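Side-chain contacts in Rubredoxin\:oxygen oxidoreductase (Desulfovibrio gigas, PDB 1E5D), which reduces dioxygen to two molecules of water in a four-electron reaction, using a diiron centre and flavin mononucleotide: residues A[75-78]-A[84-87]; A[108-113]-A[117-122]. All coordinates share one frame; numbering follows the deposited sequence.

Interaction 1 (A[75-78]-A[84-87])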
# COMPACT_ATOMS: atom_id res chain seq x y z
N LEU A 75 -10.19 17.71 -35.46
CA LEU A 75 -9.90 16.89 -34.29
C LEU A 75 -10.35 17.66 -33.06
O LEU A 75 -9.87 18.77 -32.84
CB LEU A 75 -8.42 16.52 -34.22
CG LEU A 75 -7.90 15.62 -35.34
CD1 LEU A 75 -6.39 15.47 -35.26
CD2 LEU A 75 -8.59 14.26 -35.27
N VAL A 76 -11.26 17.10 -32.27
CA VAL A 76 -11.63 17.81 -31.05
C VAL A 76 -11.04 17.10 -29.84
O VAL A 76 -11.45 15.98 -29.52
CB VAL A 76 -13.15 17.94 -30.89
CG1 VAL A 76 -13.49 18.44 -29.49
CG2 VAL A 76 -13.74 18.87 -31.94
N ILE A 77 -10.07 17.72 -29.16
CA ILE A 77 -9.48 17.07 -28.00
C ILE A 77 -10.02 17.68 -26.71
O ILE A 77 -9.69 18.81 -26.36
CB ILE A 77 -7.95 17.15 -28.01
CG1 ILE A 77 -7.35 16.82 -29.37
CG2 ILE A 77 -7.37 16.24 -26.94
CD1 ILE A 77 -7.74 15.42 -29.83
N GLN A 78 -10.83 16.86 -26.06
CA GLN A 78 -11.62 17.24 -24.90
C GLN A 78 -10.93 16.98 -23.58
O GLN A 78 -11.43 17.46 -22.55
CB GLN A 78 -12.95 16.48 -24.89
CG GLN A 78 -13.55 16.29 -26.28
CD GLN A 78 -15.05 16.08 -26.17
OE1 GLN A 78 -15.79 17.06 -26.05
NE2 GLN A 78 -15.48 14.82 -26.19
N HIS A 84 -6.84 9.51 -23.56
CA HIS A 84 -7.76 10.22 -24.45
C HIS A 84 -7.00 10.84 -25.62
O HIS A 84 -7.50 10.90 -26.75
CB HIS A 84 -8.51 11.28 -23.66
CG HIS A 84 -9.45 12.18 -24.38
ND1 HIS A 84 -10.82 12.12 -24.18
CD2 HIS A 84 -9.28 13.18 -25.28
CE1 HIS A 84 -11.42 13.02 -24.93
NE2 HIS A 84 -10.51 13.69 -25.62
N ALA A 85 -5.79 11.31 -25.35
CA ALA A 85 -5.03 12.11 -26.31
C ALA A 85 -3.77 11.43 -26.82
O ALA A 85 -3.01 12.02 -27.58
CB ALA A 85 -4.65 13.44 -25.66
N GLY A 86 -3.53 10.20 -26.39
CA GLY A 86 -2.27 9.57 -26.68
C GLY A 86 -1.96 9.34 -28.14
O GLY A 86 -0.79 9.29 -28.52
N ALA A 87 -3.00 9.17 -28.95
CA ALA A 87 -2.81 8.89 -30.37
C ALA A 87 -2.92 10.17 -31.19
O ALA A 87 -2.92 10.15 -32.41
CB ALA A 87 -3.81 7.85 -30.84
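H84 reaches back to the end of strand 74-77 with its imidazole ring. Its CG stands anti to the backbone N (chi1 177°), which extends the ring from helix 82-85 toward I77 and Q78. The backbone N-H of Q78 gives a hydrogen bond to H84 NE2, 3.2 Å from Q78 N to H84 NE2. The bond is bent, with an angle of 139° at the hydrogen. The donor is tilted 33° out of the imidazole plane. The other ring nitrogen, ND1, is hydrogen-bonded to D225 OD2, so both nitrogens of this buried ring have partners. Q78 CB also lies 3.8 Å from H84 CE1. The Q78 side chain then runs on to D49 and S153, which bind its amide. At the ring edge, near its plane, I77 CG2 sits 4.0 Å from H84 CD2.

This is the metallo-beta-lactamase fold of the diiron domain, where the ligand-bearing loop follows the strand. The chain between Q78 and H84 carries H79, E81 and D83, all in the diiron pocket. H84 itself lies about 5 Å from the mu-oxo-diiron by its side chain, in the second shell.

A85 comes next and makes an apolar contact. Its CB meets I77 CG2, the methyl that also touches the H84 ring, at 4.1 Å.

Interaction 2 (A[108-113]-A[117-122]); sequences KAMESH and KDWPVQ
M110 reaches from helix 104-114 to W119, in the loop just before strand 121-124, and to V121, the first residue of that strand. The contact closes the second half of a beta-alpha-beta unit made of strand 99-103, this helix and strand 121-124. The unit sits at one edge of the seven-stranded sheet of the metallo-beta-lactamase fold.

M110 has the most surface buried here. Its CG is anti to the backbone N (chi1 -170°) and chi2 is also extended, so SD is carried well away from the helix. The chain bends only at the last torsion. SD meets the six-membered ring of W119 at its edge and in its plane, 3.9 Å from W119 CE3. Seen from the ring centroid, the sulfur lies 88° off the ring normal, at 5.1 Å. This is an edge-on Met-aromatic contact. M110 CG lies 4.0 Å from W119 CZ3, the neighbouring ring carbon. The two side chains cross at a slant.

W119 is also stacked on Y116, and it packs against L88 and I92 of helix 88-95. M110 is buried and also touches L88, L80 and T102. The contact ties helix 104-114 to the edge strand 121-124, with helix 88-95 packed alongside.

V121 points toward the helix and brings one methyl to the sulfur. It passes M110 in the opposite direction. T102 and Y116 also touch V121. M110 SD thus touches both W119 and V121, with V121 CG2 3.7 Å from M110 SD.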
# COMPACT_ATOMS: atom_id res chain seq x y z
N LYS A 108 -3.32 24.33 -23.01
CA LYS A 108 -2.26 24.43 -22.02
C LYS A 108 -1.65 23.05 -21.78
O LYS A 108 -0.46 22.81 -21.96
CB LYS A 108 -2.80 25.01 -20.72
CG LYS A 108 -2.11 26.25 -20.20
CD LYS A 108 -2.55 27.51 -20.91
CE LYS A 108 -1.37 28.44 -21.17
NZ LYS A 108 -1.02 28.53 -22.62
N ALA A 109 -2.52 22.13 -21.36
CA ALA A 109 -2.07 20.76 -21.09
C ALA A 109 -1.51 20.15 -22.37
O ALA A 109 -0.63 19.28 -22.35
CB ALA A 109 -3.22 19.95 -20.53
N MET A 110 -2.02 20.59 -23.52
CA MET A 110 -1.53 19.95 -24.74
C MET A 110 -0.06 20.29 -24.96
O MET A 110 0.70 19.52 -25.55
CB MET A 110 -2.37 20.37 -25.93
CG MET A 110 -2.10 19.58 -27.20
SD MET A 110 -3.17 20.16 -28.54
CE MET A 110 -4.75 19.53 -27.96
N GLU A 111 0.40 21.46 -24.48
CA GLU A 111 1.82 21.75 -24.70
C GLU A 111 2.71 21.03 -23.70
O GLU A 111 3.77 20.53 -24.10
CB GLU A 111 2.11 23.24 -24.67
CG GLU A 111 0.91 24.14 -24.47
CD GLU A 111 1.30 25.60 -24.30
OE1 GLU A 111 1.55 26.02 -23.15
OE2 GLU A 111 1.36 26.33 -25.32
N SER A 112 2.33 20.96 -22.42
CA SER A 112 3.19 20.32 -21.43
C SER A 112 3.18 18.80 -21.54
O SER A 112 4.01 18.11 -20.94
CB SER A 112 2.75 20.73 -20.03
OG SER A 112 1.38 20.45 -19.83
N HIS A 113 2.26 18.25 -22.32
CA HIS A 113 2.28 16.84 -22.65
C HIS A 113 3.01 16.60 -23.97
O HIS A 113 3.80 15.66 -24.08
CB HIS A 113 0.88 16.25 -22.78
CG HIS A 113 0.19 15.83 -21.53
ND1 HIS A 113 -0.50 16.68 -20.70
CD2 HIS A 113 0.07 14.60 -20.95
CE1 HIS A 113 -1.00 16.01 -19.68
NE2 HIS A 113 -0.66 14.74 -19.81
N LYS A 117 5.24 21.68 -31.95
CA LYS A 117 5.74 22.91 -32.57
C LYS A 117 4.71 23.49 -33.51
O LYS A 117 4.22 24.61 -33.35
CB LYS A 117 7.07 22.64 -33.28
CG LYS A 117 8.12 23.71 -32.98
CD LYS A 117 9.08 23.29 -31.88
CE LYS A 117 10.24 24.26 -31.76
NZ LYS A 117 11.48 23.60 -31.24
N ASP A 118 4.30 22.78 -34.57
CA ASP A 118 3.42 23.54 -35.46
C ASP A 118 2.09 22.85 -35.69
O ASP A 118 1.85 22.29 -36.76
CB ASP A 118 4.16 23.81 -36.78
CG ASP A 118 5.45 24.57 -36.56
OD1 ASP A 118 5.40 25.68 -35.99
OD2 ASP A 118 6.52 24.07 -36.96
N TRP A 119 1.23 22.88 -34.67
CA TRP A 119 -0.07 22.23 -34.74
C TRP A 119 -1.18 23.26 -34.89
O TRP A 119 -1.15 24.28 -34.19
CB TRP A 119 -0.34 21.39 -33.49
CG TRP A 119 0.42 20.11 -33.38
CD1 TRP A 119 1.39 19.64 -34.21
CD2 TRP A 119 0.27 19.13 -32.35
NE1 TRP A 119 1.85 18.42 -33.77
CE2 TRP A 119 1.18 18.09 -32.63
CE3 TRP A 119 -0.55 19.03 -31.22
CZ2 TRP A 119 1.29 16.96 -31.81
CZ3 TRP A 119 -0.43 17.91 -30.42
CH2 TRP A 119 0.48 16.89 -30.71
N PRO A 120 -2.15 23.02 -35.75
CA PRO A 120 -3.24 23.99 -35.92
C PRO A 120 -4.21 23.92 -34.74
O PRO A 120 -5.40 23.63 -34.91
CB PRO A 120 -3.95 23.52 -37.19
CG PRO A 120 -3.67 22.06 -37.24
CD PRO A 120 -2.31 21.86 -36.63
N VAL A 121 -3.70 24.20 -33.55
CA VAL A 121 -4.54 24.22 -32.36
C VAL A 121 -5.40 25.48 -32.34
O VAL A 121 -4.93 26.58 -32.61
CB VAL A 121 -3.70 24.14 -31.08
CG1 VAL A 121 -4.57 24.22 -29.84
CG2 VAL A 121 -2.88 22.86 -31.08
N GLN A 122 -6.67 25.31 -32.03
CA GLN A 122 -7.59 26.43 -31.93
C GLN A 122 -8.45 26.23 -30.68
O GLN A 122 -9.16 25.24 -30.57
CB GLN A 122 -8.48 26.57 -33.16
CG GLN A 122 -8.85 28.00 -33.49
CD GLN A 122 -10.34 28.23 -33.70
OE1 GLN A 122 -10.84 28.12 -34.82
NE2 GLN A 122 -11.05 28.55 -32.63

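From the N terminus, the chain first enters strand 74-77. Interaction 1 closes the short loop and helical turn that follow, bringing 84-87 back against the strand end beside the diiron centre. The chain then runs through helix 88-95 and strand 99-103 into helix 104-114. Interaction 2 closes the connection from this helix to strand 121-124. The two loops lie in series, neither nested nor crossed. Their centres are about 11 Å apart, and both reach the same seven-stranded sheet. They meet directly where I77 CB packs 4.0 Å from M110 CE. L88 of helix 88-95 touches I77, M110 and W119, and so belongs to both surroundings.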